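Local structure of hypothetical protein (Staphylococcus aureus subsp. aureus, 2IL5) at residues V14-E19 against M120-R125; Y89-I94 against V105-F110; I18-K23 against L156-M161. The protein is of unknown function but belongs to the AHSA1-like family of the Bet v 1-like clan, whose helix-grip fold commonly encloses a pocket for hydrophobic ligands. All blocks are in the same frame, centred on the assembly; numbering follows the deposited sequence.

Interaction 1. Residues V14-E19 against M120-R125; sequences VEVEIE and MLFYYR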
loop_
_atom_site.group_PDB
_atom_site.type_symbol
_atom_site.label_atom_id
_atom_site.label_comp_id
_atom_site.label_asym_id
_atom_site.label_seq_id
_atom_site.Cartn_x
_atom_site.Cartn_y
_atom_site.Cartn_z
ATOM N N VAL A 14 -11.307 5.157 -7.920
ATOM C CA VAL A 14 -10.082 5.568 -8.554
ATOM C C VAL A 14 -9.091 4.392 -8.551
ATOM O O VAL A 14 -9.085 3.563 -7.632
ATOM C CB VAL A 14 -9.485 6.904 -8.031
ATOM C CG1 VAL A 14 -10.563 8.009 -8.013
ATOM C CG2 VAL A 14 -8.886 6.746 -6.713
ATOM N N GLU A 15 -8.263 4.373 -9.595
ATOM C CA GLU A 15 -7.249 3.399 -9.771
ATOM C C GLU A 15 -5.885 4.037 -9.911
ATOM O O GLU A 15 -5.696 4.957 -10.700
ATOM C CB GLU A 15 -7.587 2.513 -10.982
ATOM C CG GLU A 15 -8.876 1.766 -10.750
ATOM C CD GLU A 15 -9.345 0.990 -11.935
ATOM O OE1 GLU A 15 -9.781 1.602 -12.920
ATOM O OE2 GLU A 15 -9.300 -0.257 -11.888
ATOM N N VAL A 16 -4.930 3.495 -9.166
ATOM C CA VAL A 16 -3.562 3.952 -9.197
ATOM C C VAL A 16 -2.693 2.828 -9.762
ATOM O O VAL A 16 -2.787 1.688 -9.346
ATOM C CB VAL A 16 -3.119 4.485 -7.771
ATOM C CG1 VAL A 16 -1.628 4.696 -7.681
ATOM C CG2 VAL A 16 -3.880 5.817 -7.434
ATOM N N GLU A 17 -1.864 3.167 -10.744
ATOM C CA GLU A 17 -0.994 2.199 -11.374
ATOM C C GLU A 17 0.396 2.750 -11.289
ATOM O O GLU A 17 0.667 3.824 -11.808
ATOM C CB GLU A 17 -1.397 1.964 -12.829
ATOM C CG GLU A 17 -2.729 1.207 -12.965
ATOM C CD GLU A 17 -3.130 1.035 -14.400
ATOM O OE1 GLU A 17 -3.470 2.058 -15.036
ATOM O OE2 GLU A 17 -3.102 -0.111 -14.897
ATOM N N ILE A 18 1.269 2.019 -10.612
ATOM C CA ILE A 18 2.659 2.451 -10.442
ATOM C C ILE A 18 3.645 1.355 -10.858
ATOM O O ILE A 18 3.509 0.206 -10.452
ATOM C CB ILE A 18 2.963 2.959 -8.982
ATOM C CG1 ILE A 18 2.132 4.220 -8.658
ATOM C CG2 ILE A 18 4.478 3.210 -8.819
ATOM C CD1 ILE A 18 2.302 4.779 -7.250
ATOM N N GLU A 19 4.612 1.715 -11.699
ATOM C CA GLU A 19 5.728 0.819 -12.043
ATOM C C GLU A 19 7.035 1.336 -11.432
ATOM O O GLU A 19 7.398 2.502 -11.629
ATOM C CB GLU A 19 5.893 0.680 -13.563
ATOM C CG GLU A 19 7.135 -0.115 -13.945
ATOM C CD GLU A 19 7.337 -0.264 -15.440
ATOM O OE1 GLU A 19 6.691 0.457 -16.231
ATOM O OE2 GLU A 19 8.153 -1.117 -15.826
HETATM N N MSE A 120 8.558 -3.862 -10.364
HETATM C CA MSE A 120 7.438 -3.924 -9.464
HETATM C C MSE A 120 6.290 -3.167 -10.073
HETATM O O MSE A 120 6.397 -1.968 -10.333
HETATM C CB MSE A 120 7.800 -3.367 -8.100
HETATM C CG MSE A 120 6.678 -3.494 -7.069
HETATM SE SE MSE A 120 7.062 -2.551 -5.394
HETATM C CE MSE A 120 6.569 -0.746 -5.844
ATOM N N LEU A 121 5.195 -3.906 -10.293
ATOM C CA LEU A 121 3.961 -3.387 -10.844
ATOM C C LEU A 121 2.835 -3.370 -9.773
ATOM O O LEU A 121 2.337 -4.412 -9.294
ATOM C CB LEU A 121 3.566 -4.146 -12.107
ATOM C CG LEU A 121 4.644 -4.202 -13.210
ATOM C CD1 LEU A 121 4.325 -5.270 -14.256
ATOM C CD2 LEU A 121 4.814 -2.821 -13.856
ATOM N N PHE A 122 2.477 -2.147 -9.405
ATOM C CA PHE A 122 1.551 -1.900 -8.317
ATOM C C PHE A 122 0.226 -1.388 -8.861
ATOM O O PHE A 122 0.203 -0.421 -9.625
ATOM C CB PHE A 122 2.198 -0.903 -7.301
ATOM C CG PHE A 122 1.221 -0.338 -6.257
ATOM C CD1 PHE A 122 0.966 -1.032 -5.071
ATOM C CD2 PHE A 122 0.593 0.923 -6.457
ATOM C CE1 PHE A 122 0.120 -0.483 -4.112
ATOM C CE2 PHE A 122 -0.273 1.480 -5.518
ATOM C CZ PHE A 122 -0.500 0.797 -4.334
ATOM N N TYR A 123 -0.865 -2.020 -8.442
ATOM C CA TYR A 123 -2.214 -1.561 -8.779
ATOM C C TYR A 123 -3.006 -1.306 -7.501
ATOM O O TYR A 123 -2.949 -2.112 -6.607
ATOM C CB TYR A 123 -2.931 -2.639 -9.606
ATOM C CG TYR A 123 -4.424 -2.407 -9.737
ATOM C CD1 TYR A 123 -4.930 -1.531 -10.681
ATOM C CD2 TYR A 123 -5.335 -3.078 -8.908
ATOM C CE1 TYR A 123 -6.338 -1.331 -10.837
ATOM C CE2 TYR A 123 -6.711 -2.901 -9.055
ATOM C CZ TYR A 123 -7.209 -2.011 -10.035
ATOM O OH TYR A 123 -8.569 -1.785 -10.160
ATOM N N TYR A 124 -3.753 -0.212 -7.432
ATOM C CA TYR A 124 -4.577 0.098 -6.290
ATOM C C TYR A 124 -5.936 0.597 -6.747
ATOM O O TYR A 124 -6.017 1.417 -7.674
ATOM C CB TYR A 124 -3.884 1.162 -5.466
ATOM C CG TYR A 124 -4.676 1.892 -4.380
ATOM C CD1 TYR A 124 -4.813 1.361 -3.091
ATOM C CD2 TYR A 124 -5.227 3.167 -4.636
ATOM C CE1 TYR A 124 -5.474 2.073 -2.065
ATOM C CE2 TYR A 124 -5.927 3.878 -3.642
ATOM C CZ TYR A 124 -6.031 3.345 -2.364
ATOM O OH TYR A 124 -6.724 4.074 -1.407
ATOM N N ARG A 125 -6.983 0.113 -6.076
ATOM C CA ARG A 125 -8.363 0.529 -6.349
ATOM C C ARG A 125 -9.042 1.023 -5.065
ATOM O O ARG A 125 -8.992 0.354 -4.034
ATOM C CB ARG A 125 -9.149 -0.603 -6.954
ATOM C CG ARG A 125 -10.421 -0.101 -7.568
ATOM C CD ARG A 125 -11.270 -1.157 -8.208
ATOM N NE ARG A 125 -11.570 -2.337 -7.415
ATOM C CZ ARG A 125 -11.006 -3.544 -7.601
ATOM N NH1 ARG A 125 -10.025 -3.741 -8.485
ATOM N NH2 ARG A 125 -11.389 -4.562 -6.869
#

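Interaction 2. Residues Y89-I94 against V105-F110; sequences YVKMTI and VIEVEF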
loop_
_atom_site.group_PDB
_atom_site.type_symbol
_atom_site.label_atom_id
_atom_site.label_comp_id
_atom_site.label_asym_id
_atom_site.label_seq_id
_atom_site.Cartn_x
_atom_site.Cartn_y
_atom_site.Cartn_z
ATOM N N TYR A 89 3.826 -12.184 -6.053
ATOM C CA TYR A 89 2.524 -11.535 -6.066
ATOM C C TYR A 89 1.942 -11.422 -4.716
ATOM O O TYR A 89 1.847 -12.401 -3.979
ATOM C CB TYR A 89 1.559 -12.260 -7.026
ATOM C CG TYR A 89 0.187 -11.631 -7.233
ATOM C CD1 TYR A 89 0.041 -10.334 -7.730
ATOM C CD2 TYR A 89 -0.976 -12.375 -6.994
ATOM C CE1 TYR A 89 -1.245 -9.760 -7.929
ATOM C CE2 TYR A 89 -2.250 -11.832 -7.206
ATOM C CZ TYR A 89 -2.373 -10.530 -7.668
ATOM O OH TYR A 89 -3.642 -10.022 -7.878
ATOM N N VAL A 90 1.567 -10.191 -4.401
ATOM C CA VAL A 90 0.754 -9.905 -3.235
ATOM C C VAL A 90 -0.569 -9.207 -3.663
ATOM O O VAL A 90 -0.551 -8.196 -4.372
ATOM C CB VAL A 90 1.523 -9.015 -2.181
ATOM C CG1 VAL A 90 0.637 -8.730 -0.973
ATOM C CG2 VAL A 90 2.816 -9.661 -1.730
ATOM N N LYS A 91 -1.692 -9.807 -3.278
ATOM C CA LYS A 91 -3.017 -9.169 -3.271
ATOM C C LYS A 91 -3.469 -9.018 -1.818
ATOM O O LYS A 91 -3.531 -9.995 -1.057
ATOM C CB LYS A 91 -4.042 -9.969 -4.052
ATOM C CG LYS A 91 -5.425 -9.317 -4.198
ATOM C CD LYS A 91 -6.334 -10.297 -5.033
ATOM C CE LYS A 91 -7.812 -9.904 -5.143
ATOM N NZ LYS A 91 -7.954 -8.379 -5.230
HETATM N N MSE A 92 -3.743 -7.779 -1.431
HETATM C CA MSE A 92 -4.151 -7.483 -0.097
HETATM C C MSE A 92 -5.245 -6.405 -0.109
HETATM O O MSE A 92 -5.449 -5.713 -1.131
HETATM C CB MSE A 92 -2.933 -7.088 0.764
HETATM C CG MSE A 92 -2.227 -5.831 0.348
HETATM SE SE MSE A 92 -0.537 -5.547 1.175
HETATM C CE MSE A 92 -1.174 -5.411 2.999
ATOM N N THR A 93 -5.975 -6.316 1.007
ATOM C CA THR A 93 -6.888 -5.209 1.248
ATOM C C THR A 93 -6.327 -4.136 2.209
ATOM O O THR A 93 -5.465 -4.399 3.096
ATOM C CB THR A 93 -8.270 -5.635 1.766
ATOM O OG1 THR A 93 -8.203 -5.915 3.164
ATOM C CG2 THR A 93 -8.833 -6.819 1.014
ATOM N N ILE A 94 -6.803 -2.921 1.956
ATOM C CA ILE A 94 -6.735 -1.780 2.883
ATOM C C ILE A 94 -8.179 -1.574 3.304
ATOM O O ILE A 94 -9.032 -1.233 2.503
ATOM C CB ILE A 94 -6.225 -0.529 2.209
ATOM C CG1 ILE A 94 -4.782 -0.713 1.786
ATOM C CG2 ILE A 94 -6.284 0.665 3.188
ATOM C CD1 ILE A 94 -3.764 -0.181 2.847
ATOM N N VAL A 105 -8.196 -2.057 -2.490
ATOM C CA VAL A 105 -7.527 -3.220 -3.038
ATOM C C VAL A 105 -6.131 -2.807 -3.439
ATOM O O VAL A 105 -5.959 -1.827 -4.109
ATOM C CB VAL A 105 -8.336 -3.803 -4.264
ATOM C CG1 VAL A 105 -7.458 -4.699 -5.147
ATOM C CG2 VAL A 105 -9.616 -4.531 -3.764
ATOM N N ILE A 106 -5.149 -3.573 -2.999
ATOM C CA ILE A 106 -3.782 -3.527 -3.543
ATOM C C ILE A 106 -3.445 -4.836 -4.286
ATOM O O ILE A 106 -3.644 -5.914 -3.760
ATOM C CB ILE A 106 -2.748 -3.305 -2.396
ATOM C CG1 ILE A 106 -2.816 -1.835 -1.921
ATOM C CG2 ILE A 106 -1.310 -3.696 -2.842
ATOM C CD1 ILE A 106 -1.932 -1.520 -0.664
ATOM N N GLU A 107 -2.965 -4.738 -5.519
ATOM C CA GLU A 107 -2.411 -5.913 -6.228
ATOM C C GLU A 107 -1.042 -5.510 -6.736
ATOM O O GLU A 107 -0.922 -4.538 -7.456
ATOM C CB GLU A 107 -3.310 -6.377 -7.347
ATOM C CG GLU A 107 -4.681 -6.807 -6.836
ATOM C CD GLU A 107 -5.696 -7.126 -7.892
ATOM O OE1 GLU A 107 -5.468 -6.846 -9.086
ATOM O OE2 GLU A 107 -6.758 -7.712 -7.523
ATOM N N VAL A 108 -0.008 -6.215 -6.284
ATOM C CA VAL A 108 1.344 -5.849 -6.616
ATOM C C VAL A 108 2.114 -7.091 -7.121
ATOM O O VAL A 108 2.194 -8.115 -6.448
ATOM C CB VAL A 108 2.075 -5.073 -5.441
ATOM C CG1 VAL A 108 2.190 -5.931 -4.203
ATOM C CG2 VAL A 108 3.481 -4.564 -5.903
ATOM N N GLU A 109 2.653 -6.978 -8.337
ATOM C CA GLU A 109 3.410 -8.044 -8.937
ATOM C C GLU A 109 4.905 -7.699 -9.071
ATOM O O GLU A 109 5.259 -6.572 -9.403
ATOM C CB GLU A 109 2.792 -8.430 -10.283
ATOM C CG GLU A 109 2.896 -9.929 -10.540
ATOM C CD GLU A 109 2.215 -10.404 -11.807
ATOM O OE1 GLU A 109 1.493 -9.621 -12.476
ATOM O OE2 GLU A 109 2.390 -11.607 -12.107
ATOM N N PHE A 110 5.754 -8.706 -8.812
ATOM C CA PHE A 110 7.217 -8.597 -8.855
ATOM C C PHE A 110 7.794 -9.461 -9.997
ATOM O O PHE A 110 7.570 -10.670 -10.030
ATOM C CB PHE A 110 7.809 -9.023 -7.496
ATOM C CG PHE A 110 7.115 -8.402 -6.322
ATOM C CD1 PHE A 110 6.113 -9.094 -5.639
ATOM C CD2 PHE A 110 7.408 -7.098 -5.933
ATOM C CE1 PHE A 110 5.411 -8.498 -4.573
ATOM C CE2 PHE A 110 6.726 -6.505 -4.870
ATOM C CZ PHE A 110 5.733 -7.205 -4.185
#

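Interaction 3. Residues I18-K23 against L156-M161; sequences IEKLYK and LMFDKM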
loop_
_atom_site.group_PDB
_atom_site.type_symbol
_atom_site.label_atom_id
_atom_site.label_comp_id
_atom_site.label_asym_id
_atom_site.label_seq_id
_atom_site.Cartn_x
_atom_site.Cartn_y
_atom_site.Cartn_z
ATOM N N ILE A 18 1.269 2.019 -10.612
ATOM C CA ILE A 18 2.659 2.451 -10.442
ATOM C C ILE A 18 3.645 1.355 -10.858
ATOM O O ILE A 18 3.509 0.206 -10.452
ATOM C CB ILE A 18 2.963 2.959 -8.982
ATOM C CG1 ILE A 18 2.132 4.220 -8.658
ATOM C CG2 ILE A 18 4.478 3.210 -8.819
ATOM C CD1 ILE A 18 2.302 4.779 -7.250
ATOM N N GLU A 19 4.612 1.715 -11.699
ATOM C CA GLU A 19 5.728 0.819 -12.043
ATOM C C GLU A 19 7.035 1.336 -11.432
ATOM O O GLU A 19 7.398 2.502 -11.629
ATOM C CB GLU A 19 5.893 0.680 -13.563
ATOM C CG GLU A 19 7.135 -0.115 -13.945
ATOM C CD GLU A 19 7.337 -0.264 -15.440
ATOM O OE1 GLU A 19 6.691 0.457 -16.231
ATOM O OE2 GLU A 19 8.153 -1.117 -15.826
ATOM N N LYS A 20 7.718 0.478 -10.673
ATOM C CA LYS A 20 9.079 0.776 -10.190
ATOM C C LYS A 20 10.092 -0.275 -10.649
ATOM O O LYS A 20 9.797 -1.469 -10.637
ATOM C CB LYS A 20 9.109 0.840 -8.672
ATOM C CG LYS A 20 8.297 1.964 -8.070
ATOM C CD LYS A 20 8.924 3.281 -8.424
ATOM C CE LYS A 20 8.063 4.421 -7.957
ATOM N NZ LYS A 20 8.785 5.702 -8.222
ATOM N N LEU A 21 11.280 0.191 -11.041
ATOM C CA LEU A 21 12.441 -0.670 -11.384
ATOM C C LEU A 21 13.543 -0.537 -10.312
ATOM O O LEU A 21 14.053 0.544 -10.063
ATOM C CB LEU A 21 13.010 -0.308 -12.762
ATOM C CG LEU A 21 12.106 -0.469 -13.999
ATOM C CD1 LEU A 21 12.803 0.083 -15.250
ATOM C CD2 LEU A 21 11.700 -1.901 -14.256
ATOM N N TYR A 22 13.867 -1.649 -9.655
ATOM C CA TYR A 22 14.894 -1.667 -8.623
ATOM C C TYR A 22 15.993 -2.604 -9.038
ATOM O O TYR A 22 15.756 -3.520 -9.825
ATOM C CB TYR A 22 14.318 -2.142 -7.291
ATOM C CG TYR A 22 13.198 -1.289 -6.791
ATOM C CD1 TYR A 22 11.897 -1.809 -6.644
ATOM C CD2 TYR A 22 13.418 0.063 -6.497
ATOM C CE1 TYR A 22 10.858 -0.997 -6.190
ATOM C CE2 TYR A 22 12.403 0.869 -6.049
ATOM C CZ TYR A 22 11.116 0.336 -5.895
ATOM O OH TYR A 22 10.126 1.171 -5.435
ATOM N N LYS A 23 17.179 -2.369 -8.485
ATOM C CA LYS A 23 18.316 -3.269 -8.611
ATOM C C LYS A 23 18.193 -4.502 -7.697
ATOM O O LYS A 23 18.834 -5.523 -7.929
ATOM C CB LYS A 23 19.614 -2.517 -8.272
ATOM C CG LYS A 23 19.643 -2.046 -6.811
ATOM C CD LYS A 23 20.889 -1.293 -6.450
ATOM C CE LYS A 23 20.714 -0.656 -5.087
ATOM N NZ LYS A 23 21.546 0.572 -4.940
ATOM N N LEU A 156 5.807 8.140 -1.916
ATOM C CA LEU A 156 6.591 8.446 -0.701
ATOM C C LEU A 156 6.854 7.179 0.076
ATOM O O LEU A 156 7.926 7.022 0.649
ATOM C CB LEU A 156 5.886 9.425 0.234
ATOM C CG LEU A 156 5.939 10.926 0.108
ATOM C CD1 LEU A 156 4.935 11.527 1.095
ATOM C CD2 LEU A 156 7.325 11.446 0.348
HETATM N N MSE A 157 5.859 6.288 0.086
HETATM C CA MSE A 157 5.979 4.957 0.710
HETATM C C MSE A 157 6.999 4.022 0.062
HETATM O O MSE A 157 7.691 3.285 0.755
HETATM C CB MSE A 157 4.645 4.236 0.666
HETATM C CG MSE A 157 3.898 4.266 1.954
HETATM SE SE MSE A 157 2.287 3.196 1.722
HETATM C CE MSE A 157 1.116 4.693 1.510
ATOM N N PHE A 158 7.013 3.995 -1.269
ATOM C CA PHE A 158 7.882 3.083 -1.982
ATOM C C PHE A 158 9.308 3.589 -1.905
ATOM O O PHE A 158 10.250 2.807 -1.956
ATOM C CB PHE A 158 7.475 2.954 -3.442
ATOM C CG PHE A 158 6.114 2.405 -3.635
ATOM C CD1 PHE A 158 5.551 1.518 -2.712
ATOM C CD2 PHE A 158 5.384 2.739 -4.761
ATOM C CE1 PHE A 158 4.278 0.991 -2.915
ATOM C CE2 PHE A 158 4.140 2.200 -4.948
ATOM C CZ PHE A 158 3.584 1.333 -4.018
ATOM N N ASP A 159 9.486 4.894 -1.811
ATOM C CA ASP A 159 10.854 5.325 -1.740
ATOM C C ASP A 159 11.439 5.191 -0.310
ATOM O O ASP A 159 12.612 4.881 -0.125
ATOM C CB ASP A 159 11.203 6.542 -2.646
ATOM C CG ASP A 159 10.629 7.857 -2.192
ATOM O OD1 ASP A 159 10.603 8.164 -0.979
ATOM O OD2 ASP A 159 10.286 8.662 -3.092
ATOM N N LYS A 160 10.554 5.265 0.677
ATOM C CA LYS A 160 10.854 4.759 2.003
ATOM C C LYS A 160 11.139 3.243 2.043
ATOM O O LYS A 160 12.120 2.809 2.624
ATOM C CB LYS A 160 9.716 5.106 2.925
ATOM C CG LYS A 160 9.972 4.778 4.349
ATOM C CD LYS A 160 9.700 5.985 5.206
ATOM C CE LYS A 160 8.241 6.230 5.540
ATOM N NZ LYS A 160 8.299 7.470 6.436
HETATM N N MSE A 161 10.271 2.439 1.449
HETATM C CA MSE A 161 10.535 1.030 1.269
HETATM C C MSE A 161 11.913 0.772 0.613
HETATM O O MSE A 161 12.609 -0.166 0.987
HETATM C CB MSE A 161 9.416 0.367 0.445
HETATM C CG MSE A 161 9.568 -1.170 0.272
HETATM SE SE MSE A 161 8.595 -1.756 -1.316
HETATM C CE MSE A 161 9.766 -1.157 -2.739
#

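Interaction 1. Residues V14-E19 against M120-R125
The phenol of Y123 donates a hydrogen bond from OH to E15 OE2 at 2.4 Å, a length so short that its exact value is doubtful. With Y123 CG anti to the backbone N (chi1 167°), OE2 meets the ring edge in plane, the carboxylate turned 78° from the ring. The hydroxyl also accepts a bond from R125 NH1 (3.0 Å) and so bridges the two, while E15 OE2 and R125 NH1 stay 4.9 Å apart. The backbones form an antiparallel ladder: V16 pairs reciprocally with Y124 and I18 with F122, V16 N to Y124 O measuring 2.8 Å. On the face of E15 and E17, the aliphatic part of E19 runs alongside L121, its CG 3.6 Å from L121 CD2. The other face is largely apolar, the Y124 hydroxyl being bonded to Y146 and D104. There V16 CG1 meets the F122 ring edge at CE2 (4.1 Å) and I18 CB lies 4.0 Å from F122 CD2. The strand pair is thus amphipathic: mostly charged and polar on the face of E15, Y123 and R125, where the arginine probably offsets part of the acidic charge, and aliphatic and aromatic on the side turned to helix 136-166.

Interaction 2. Residues Y89-I94 against V105-F110
K91 holds CG anti to its backbone N (chi1 -175°) and stays extended as far as CE, then bends at its last torsion, which turns NZ toward the carboxylate of E107. E107 meets it with CG anti to its own carbonyl carbon (chi1 -61°) and an extended chain. The two side chains therefore run side by side, with K91 CG 3.7 Å from E107 CG, and close at their ends in a salt bridge of 2.7 Å between K91 NZ and E107 OE2. The lysine uses the anti lone pair of that oxygen, away from OE1. Y89 also lies alongside E107, pointing the same way, with its OH 3.5 Å from E107 CG and its ring plane 64° from the carboxylate. Closer to the backbone, Y89 CD1 sits 3.3 Å from V108 O.

Y89, K91 and E107 occupy one face of an antiparallel pair whose backbone hydrogen bonds join V90 with V108 and M92 with I106, V108 N to V90 O being 2.8 Å. The opposite face is hydrophobic: V90 CB packs on V108 CG1, V90 CG2 touches the edge of the F110 ring, and the selenomethionine M92 lays CG against I106 CB (3.8 Å). I94 CG1 adds a contact with I106 CD1 at 3.8 Å, and the I94 side chain lies about 4 Å from a bound sodium ion.

The two strands form a beta hairpin in the middle of the antiparallel sheet. Strand 74-85 continues the sheet beyond 89-94, bonding to K91 and T93, and strand 118-128 does so beyond 104-112. On the apolar face W33 touches M92 and I106 and meets F110 edge-to-face, while M120 and F122 of strand 118-128 pack beside I106, V108 and F110.

Interaction 3. Residues I18-K23 against L156-M161
Strand-on-helix packing, with no hydrogen bond across it, joins I18-K23 at one margin of the sheet to L156-M161 of the long C-terminal helix. Strand and helix segments run nearly parallel, 18° apart, with their axes 11.2 Å from each other, and side chains alone bridge the gap. F158 takes the centre. Its ring reaches from the helix to I18, whose CD1 and CG2 both meet CE2, the CD1 contact being 3.9 Å, and K20 CG comes more loosely to CD2 at 4.5 Å. Further along the strand Y22 holds CG anti to its carbonyl carbon (chi1 -59°) and leans its phenol toward the helix, crossing F158 at about a right angle; its OH lies 3.8 Å from F158 CB. The selenomethionine M161 bends at its last torsion, and its methyl CE rests 3.6 Å from Y22 CE1 and equally near Y22 OH.

In the helix-grip arrangement of the Bet v 1-like clan, a curved antiparallel sheet wraps round a long C-terminal helix, and this contact is one place where the N-terminal strand meets that helix. M161 also packs on V29 and A32 of helix 26-32, and V29 touches Y22 as well. At its polar end, K20 NZ forms a salt bridge with E155 on the same long helix.

How the interactions relate
All three contacts belong to one antiparallel sheet and the helix packed on it. Interaction 1 pairs strands 12-22 and 118-128, and interaction 2 the hairpin 89-94/104-112. Their centres lie 9 Å apart, and strands 118-128 and 104-112 are direct neighbours, joined by a probable hydrogen bond from Y123 N to E107 O (2.7 Å). Interaction 3, with its centre 12 Å from interaction 1, shares I18 and E19 with it and adds helix 136-166, where F158 packs on F122. Interactions 2 and 3 do not touch. Interactions 1 and 3 start from the same strand, 12-22, which thus meets both strand 118-128 and helix 136-166; interaction 2 is nested within the loops they close.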